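Local coordinates for alanine racemase (Oenococcus oeni PSU-1, PDB 3HUR), which belongs to the alanine racemase family of proteins, joining a TIM-barrel domain to a C-terminal domain built largely of beta strands, at residues A[9-14]-A[254-259]; A[230-235]-A[343-348]; A[284-289]-A[321-326]. One frame throughout, in Å; residues are numbered along the deposited sequence.

In the fold
Contacts 1 and 3 are neighbouring steps of one mixed beta sheet, with centres about 11 Å apart. Strand 251-263 pairs with strand 10-15 in contact 1 and also with strand 281-286, which carries the first segment of contact 3. At the join, Asp259 O and Thr285 N lie 2.8 Å apart in a probable hydrogen bond, where a classic beta bulge sets Ala258 and Asp259 against Thr285. Contact 2 lies nearer the centre of the chain, its centre about 22 Å from that of contact 1 and 28 Å from that of contact 3. A bound sulfate ion, probably from the crystallisation liquor, lies about 5 Å from the Val234 side chain.

Contact 1 (A[9-14]-A[254-259]); sequences PTWVSV and CSEIAD
Ser255 OG donates a hydrogen bond to Pro9 O at 2.6 Å, the shortest polar link between residues 9-14 and 254-259. Its torsion explains the reach: OG stands opposite the backbone N of Ser255 (chi1 -179°), which swings the hydroxyl out to the Pro9 carbonyl. Next along the ladder, Trp11 and Cys254 exchange two backbone bonds, Cys254 N to Trp11 O at 2.8 Å and Trp11 N to Cys254 O at 3.0 Å. The carbonyl of Cys254 also receives a CA-H...O contact from Thr10, with CA 3.2 Å from O. The two N-H...O=C bonds make Trp11 and Cys254 an antiparallel hydrogen-bonded pair, by which strand 10-15, near the N-terminus, enters the mixed sheet containing strand 251-263; on its other side strand 10-15 runs parallel to strand 372-375. Trp11 and Cys254 project from the same face of that sheet. With CG of Trp11 placed between its backbone N and carbonyl carbon (chi1 64°), the indole lies over Cys254, whose CB makes a CH-pi contact 3.9 Å from the centroid of the five-membered ring. The sulfur takes an oblique position beside the ring and also meets Ser13, with SG 3.8 Å from Ser13 CB. Farther out, Glu256 approaches the edge of the indole, its OE2 4.0 Å from Trp11 CZ3; carboxylate and ring planes are nearly perpendicular (89°). Thr10 and Pro9 also pack on Glu361 of the second subunit, while Ile373 of the same chain packs on Trp11.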
# COMPACT_ATOMS: atom_id res chain seq x y z
N PRO A 9 12.56 17.69 -8.75
CA PRO A 9 11.21 18.23 -8.85
C PRO A 9 10.55 18.40 -7.52
O PRO A 9 9.63 19.23 -7.37
CB PRO A 9 10.45 17.18 -9.65
CG PRO A 9 11.28 15.90 -9.57
CD PRO A 9 12.70 16.38 -9.41
N THR A 10 11.01 17.61 -6.55
CA THR A 10 10.50 17.78 -5.23
C THR A 10 11.65 17.65 -4.25
O THR A 10 12.66 17.04 -4.56
CB THR A 10 9.45 16.72 -4.93
OG1 THR A 10 10.02 15.40 -5.09
CG2 THR A 10 8.26 16.87 -5.82
N TRP A 11 11.51 18.21 -3.06
CA TRP A 11 12.52 18.10 -2.03
C TRP A 11 11.97 18.53 -0.65
O TRP A 11 10.90 19.13 -0.56
CB TRP A 11 13.72 18.96 -2.41
CG TRP A 11 13.46 20.41 -2.50
CD1 TRP A 11 13.59 21.32 -1.50
CD2 TRP A 11 13.02 21.14 -3.66
NE1 TRP A 11 13.23 22.59 -1.96
CE2 TRP A 11 12.88 22.49 -3.28
CE3 TRP A 11 12.73 20.78 -4.98
CZ2 TRP A 11 12.49 23.46 -4.17
CZ3 TRP A 11 12.32 21.74 -5.85
CH2 TRP A 11 12.21 23.07 -5.45
N VAL A 12 12.69 18.18 0.41
CA VAL A 12 12.38 18.61 1.80
C VAL A 12 13.32 19.70 2.12
O VAL A 12 14.52 19.50 2.10
CB VAL A 12 12.65 17.54 2.88
CG1 VAL A 12 12.31 18.12 4.28
CG2 VAL A 12 11.85 16.30 2.61
N SER A 13 12.75 20.85 2.44
CA SER A 13 13.50 22.05 2.70
C SER A 13 13.58 22.20 4.23
O SER A 13 12.57 22.22 4.90
CB SER A 13 12.75 23.23 2.08
OG SER A 13 13.38 24.42 2.45
N VAL A 14 14.79 22.32 4.75
CA VAL A 14 15.08 22.32 6.16
C VAL A 14 15.78 23.65 6.55
O VAL A 14 16.91 23.92 6.14
CB VAL A 14 16.04 21.17 6.51
CG1 VAL A 14 16.37 21.23 8.00
CG2 VAL A 14 15.48 19.80 6.10
N CYS A 254 8.60 20.73 -0.73
CA CYS A 254 8.47 21.69 -1.77
C CYS A 254 8.55 21.04 -3.12
O CYS A 254 9.09 19.94 -3.29
CB CYS A 254 9.65 22.66 -1.70
SG CYS A 254 9.75 23.60 -0.24
N SER A 255 8.10 21.80 -4.11
CA SER A 255 8.27 21.47 -5.49
C SER A 255 8.41 22.79 -6.27
O SER A 255 8.70 23.83 -5.68
CB SER A 255 7.08 20.64 -5.96
OG SER A 255 7.23 20.26 -7.33
N GLU A 256 8.20 22.73 -7.59
CA GLU A 256 8.32 23.91 -8.44
C GLU A 256 7.41 23.79 -9.64
O GLU A 256 7.02 22.71 -9.99
CB GLU A 256 9.78 24.09 -8.89
CG GLU A 256 10.27 23.02 -9.84
CD GLU A 256 11.76 23.11 -10.13
OE1 GLU A 256 12.20 24.13 -10.66
OE2 GLU A 256 12.50 22.16 -9.82
N ILE A 257 7.10 24.91 -10.28
CA ILE A 257 6.24 24.93 -11.45
C ILE A 257 7.06 24.39 -12.63
O ILE A 257 8.09 24.96 -12.94
CB ILE A 257 5.81 26.38 -11.79
CG1 ILE A 257 4.92 26.96 -10.71
CG2 ILE A 257 5.07 26.44 -13.14
CD1 ILE A 257 4.38 28.36 -11.02
N ALA A 258 6.57 23.32 -13.26
CA ALA A 258 7.17 22.69 -14.44
C ALA A 258 6.54 23.15 -15.77
O ALA A 258 7.15 23.03 -16.82
CB ALA A 258 7.10 21.13 -14.35
N ASP A 259 5.31 23.67 -15.70
CA ASP A 259 4.60 24.11 -16.89
C ASP A 259 3.52 25.14 -16.51
O ASP A 259 2.81 24.96 -15.52
CB ASP A 259 3.98 22.89 -17.57
CG ASP A 259 3.48 23.17 -19.01
OD1 ASP A 259 4.09 24.03 -19.69
OD2 ASP A 259 2.50 22.50 -19.46

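Contact 2 (A[230-235]-A[343-348]); sequences SGVNVS and GEQITV
Asn233 N donates a backbone hydrogen bond to Gly343 O at 3.1 Å. The donor meets this oxygen well off the line of its C=O bond, at a C=O...N angle of 124°, and slightly tilted from the carbonyl plane. Two carbons also pack on the same acceptor: Val232 CB is 3.5 Å from Gly343 O and Asn233 CB 3.6 Å from it. Gly343, having no side chain, meets its partner through backbone alone, its CA lying 4.4 Å from Val232 CA at the nearest backbone approach. From there the Val232 side chain spreads along the other segment by its two branches. CG1 of Val232 points away from its own carbonyl carbon (trans; chi1 -58°) and comes within 3.3 Å of Glu344 O. CG2 faces the amide end of Gln345, 4.0 Å from NE2, and the two side chains cross at about a right angle. Gln345 is bent at its second torsion (chi2 -82°), which turns its amide toward the 230-235 loop and brings NE2 to 2.6 Å from Asn233 O. Ile346 continues the packing with its far methyl, CD1 lying 3.8 Å from Ser230 CB. Phe251 of strand 251-263 packs against both Val232 and Ile346 and so lines the apolar side of the contact. Ser230 OG is bonded to Gln227 O, and it also receives a weak bond from Val232 N within its own segment. Arg297 reaches the other segment by a hydrogen bond from NH2 to Gln345 O. Neither segment forms a strand with the other; irregular backbone meets irregular backbone here, where the chain passes from the TIM-barrel strand 222-223 toward strand 251-263 of the C-terminal domain, a junction between the two domains of the alanine racemase fold.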
# COMPACT_ATOMS: atom_id res chain seq x y z
N SER A 230 12.58 19.47 15.52
CA SER A 230 12.00 19.65 14.21
C SER A 230 10.79 20.54 14.23
O SER A 230 10.32 20.97 13.17
CB SER A 230 11.62 18.31 13.62
OG SER A 230 10.45 17.79 14.20
N GLY A 231 10.26 20.80 15.42
CA GLY A 231 9.11 21.68 15.57
C GLY A 231 7.76 20.95 15.55
O GLY A 231 6.69 21.58 15.55
N VAL A 232 7.80 19.63 15.53
CA VAL A 232 6.55 18.90 15.57
C VAL A 232 6.03 18.82 17.01
O VAL A 232 6.78 19.04 17.97
CB VAL A 232 6.68 17.44 15.05
CG1 VAL A 232 7.20 17.41 13.64
CG2 VAL A 232 7.52 16.60 16.01
N ASN A 233 4.75 18.43 17.13
CA ASN A 233 4.13 18.06 18.40
C ASN A 233 4.50 16.66 18.83
O ASN A 233 3.97 15.71 18.34
CB ASN A 233 2.61 18.15 18.28
CG ASN A 233 1.92 18.21 19.64
OD1 ASN A 233 0.99 19.00 19.83
ND2 ASN A 233 2.41 17.42 20.60
N VAL A 234 5.38 16.56 19.81
CA VAL A 234 5.79 15.25 20.38
C VAL A 234 4.69 14.30 21.00
O VAL A 234 4.90 13.10 21.12
CB VAL A 234 6.94 15.53 21.39
CG1 VAL A 234 7.24 14.31 22.31
CG2 VAL A 234 8.19 15.94 20.59
N SER A 235 3.53 14.84 21.34
CA SER A 235 2.45 14.08 22.02
C SER A 235 1.52 13.28 21.09
O SER A 235 0.58 12.64 21.57
CB SER A 235 1.58 15.05 22.82
OG SER A 235 0.78 15.84 21.95
N GLY A 343 1.69 19.73 12.92
CA GLY A 343 2.46 19.14 13.99
C GLY A 343 2.68 17.63 13.91
O GLY A 343 3.17 17.03 14.88
N GLU A 344 2.30 17.02 12.78
CA GLU A 344 2.36 15.56 12.65
C GLU A 344 3.80 15.08 12.77
O GLU A 344 4.71 15.75 12.35
CB GLU A 344 1.73 15.07 11.31
CG GLU A 344 1.85 13.53 11.11
CD GLU A 344 1.14 12.98 9.90
OE1 GLU A 344 0.54 13.76 9.13
OE2 GLU A 344 1.18 11.74 9.70
N GLN A 345 3.98 13.90 13.33
CA GLN A 345 5.32 13.33 13.50
C GLN A 345 6.02 13.08 12.13
O GLN A 345 5.37 12.82 11.14
CB GLN A 345 5.29 12.00 14.27
CG GLN A 345 4.33 11.88 15.43
CD GLN A 345 4.86 12.47 16.73
OE1 GLN A 345 5.32 11.74 17.62
NE2 GLN A 345 4.81 13.80 16.83
N ILE A 346 7.35 13.14 12.13
CA ILE A 346 8.14 12.83 10.97
C ILE A 346 8.98 11.60 11.20
O ILE A 346 9.70 11.19 10.31
CB ILE A 346 8.96 14.01 10.49
CG1 ILE A 346 9.93 14.49 11.57
CG2 ILE A 346 8.05 15.10 10.05
CD1 ILE A 346 10.86 15.56 11.13
N THR A 347 8.81 10.96 12.36
CA THR A 347 9.49 9.69 12.67
C THR A 347 8.56 8.74 13.35
O THR A 347 7.59 9.16 13.95
CB THR A 347 10.69 9.88 13.62
OG1 THR A 347 10.32 10.81 14.63
CG2 THR A 347 11.90 10.43 12.92
N VAL A 348 8.87 7.45 13.25
CA VAL A 348 8.18 6.40 13.95
C VAL A 348 9.27 5.61 14.68
O VAL A 348 10.34 5.40 14.15
CB VAL A 348 7.35 5.45 12.98
CG1 VAL A 348 8.24 4.83 11.87
CG2 VAL A 348 6.62 4.30 13.74

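Contact 3 (A[284-289]-A[321-326]); sequences ATLPFG and TMVKLD
An antiparallel strand pair of the C-terminal beta domain sets Ala284, Thr285 and Leu286 opposite Val323, Met322 and Thr321. The register rests on four backbone bonds: Ala284 and Val323 exchange one each way, Val323 N to Ala284 O measuring 2.7 Å, and Leu286 and Thr321 do the same, with Leu286 N to Thr321 O also 2.7 Å. Between them Thr285 and Met322 form the non-hydrogen-bonded pair, their side chains side by side and pointing the same way. Thr285 OG1 is hydrogen-bonded to Tyr271 OH of the third subunit. Past the strand end, Pro287 centres an inverse gamma turn, and the chain comes back to Thr321. There Thr321 OG1 donates to Phe288 O at 2.6 Å, approaching from above the carbonyl plane, 37° out of it. The Thr321 hydroxyl sits beside its backbone N (chi1 -65°) and also meets the Phe288 ring obliquely, 3.5 Å from CE1. On the face bearing Ala284, Leu286, Thr321 and Val323 the packing is apolar in part: Leu286 CD1 lies 3.9 Å from Val323 CG2, and both methyls of Leu325 approach Ala284 CB, CD1 at 3.7 Å. Strand 251-263 flanks the other edge of 281-286, making the latter an interior strand of the mixed sheet in the alanine racemase C-terminal domain.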
# COMPACT_ATOMS: atom_id res chain seq x y z
N ALA A 284 -0.72 26.32 -13.49
CA ALA A 284 0.58 25.68 -13.33
C ALA A 284 0.41 24.17 -13.10
O ALA A 284 -0.51 23.72 -12.39
CB ALA A 284 1.35 26.33 -12.20
N THR A 285 1.28 23.41 -13.75
CA THR A 285 1.46 21.97 -13.53
C THR A 285 2.70 21.71 -12.64
O THR A 285 3.81 22.17 -12.96
CB THR A 285 1.76 21.27 -14.84
OG1 THR A 285 0.72 21.57 -15.74
CG2 THR A 285 1.92 19.74 -14.69
N LEU A 286 2.51 20.98 -11.55
CA LEU A 286 3.57 20.74 -10.58
C LEU A 286 3.96 19.27 -10.73
O LEU A 286 3.10 18.43 -10.92
CB LEU A 286 3.09 21.05 -9.15
CG LEU A 286 2.39 22.40 -8.93
CD1 LEU A 286 2.01 22.56 -7.48
CD2 LEU A 286 3.21 23.60 -9.38
N PRO A 287 5.24 18.96 -10.64
CA PRO A 287 5.63 17.62 -10.97
C PRO A 287 5.56 16.68 -9.76
O PRO A 287 6.54 16.01 -9.44
CB PRO A 287 7.04 17.81 -11.48
CG PRO A 287 7.58 18.91 -10.60
CD PRO A 287 6.41 19.83 -10.44
N PHE A 288 4.41 16.64 -9.11
CA PHE A 288 4.11 15.55 -8.22
C PHE A 288 2.68 15.07 -8.36
O PHE A 288 1.79 15.78 -8.78
CB PHE A 288 4.38 15.95 -6.78
CG PHE A 288 3.67 17.19 -6.35
CD1 PHE A 288 2.40 17.12 -5.85
CD2 PHE A 288 4.28 18.42 -6.46
CE1 PHE A 288 1.75 18.26 -5.46
CE2 PHE A 288 3.64 19.57 -6.03
CZ PHE A 288 2.36 19.48 -5.54
N GLY A 289 2.48 13.83 -7.94
CA GLY A 289 1.14 13.26 -7.86
C GLY A 289 1.13 12.01 -7.04
O GLY A 289 1.98 11.81 -6.19
N THR A 321 0.08 17.66 -10.75
CA THR A 321 -0.90 18.33 -9.98
C THR A 321 -1.04 19.72 -10.60
O THR A 321 -0.01 20.34 -10.97
CB THR A 321 -0.42 18.43 -8.52
OG1 THR A 321 -0.34 17.11 -7.97
CG2 THR A 321 -1.35 19.23 -7.69
N MET A 322 -2.26 20.21 -10.74
CA MET A 322 -2.47 21.52 -11.39
C MET A 322 -2.93 22.59 -10.40
O MET A 322 -3.65 22.29 -9.47
CB MET A 322 -3.44 21.37 -12.55
CG MET A 322 -2.82 20.80 -13.84
SD MET A 322 -4.11 20.62 -15.11
CE MET A 322 -5.38 19.82 -14.24
N VAL A 323 -2.46 23.82 -10.58
CA VAL A 323 -2.86 24.94 -9.72
C VAL A 323 -3.23 26.21 -10.49
O VAL A 323 -2.50 26.67 -11.36
CB VAL A 323 -1.72 25.28 -8.70
CG1 VAL A 323 -2.03 26.55 -7.92
CG2 VAL A 323 -1.51 24.10 -7.76
N LYS A 324 -4.37 26.79 -10.14
CA LYS A 324 -4.78 28.09 -10.67
C LYS A 324 -3.98 29.17 -9.99
O LYS A 324 -4.10 29.32 -8.80
CB LYS A 324 -6.28 28.36 -10.43
CG LYS A 324 -6.80 29.66 -11.10
CD LYS A 324 -8.25 29.99 -10.71
CE LYS A 324 -8.66 31.39 -11.28
NZ LYS A 324 -10.12 31.79 -11.06
N LEU A 325 -3.20 29.92 -10.77
CA LEU A 325 -2.33 30.99 -10.25
C LEU A 325 -3.05 32.36 -10.28
O LEU A 325 -3.98 32.56 -11.06
CB LEU A 325 -1.07 31.08 -11.10
CG LEU A 325 -0.32 29.78 -11.41
CD1 LEU A 325 0.72 29.96 -12.54
CD2 LEU A 325 0.33 29.23 -10.13
N ASP A 326 -2.60 33.30 -9.47
CA ASP A 326 -3.29 34.60 -9.39
C ASP A 326 -2.79 35.52 -10.51
O ASP A 326 -3.56 36.29 -11.08
CB ASP A 326 -3.28 35.23 -7.96
CG ASP A 326 -1.87 35.48 -7.38
OD1 ASP A 326 -0.85 35.11 -8.01
OD2 ASP A 326 -1.79 36.07 -6.25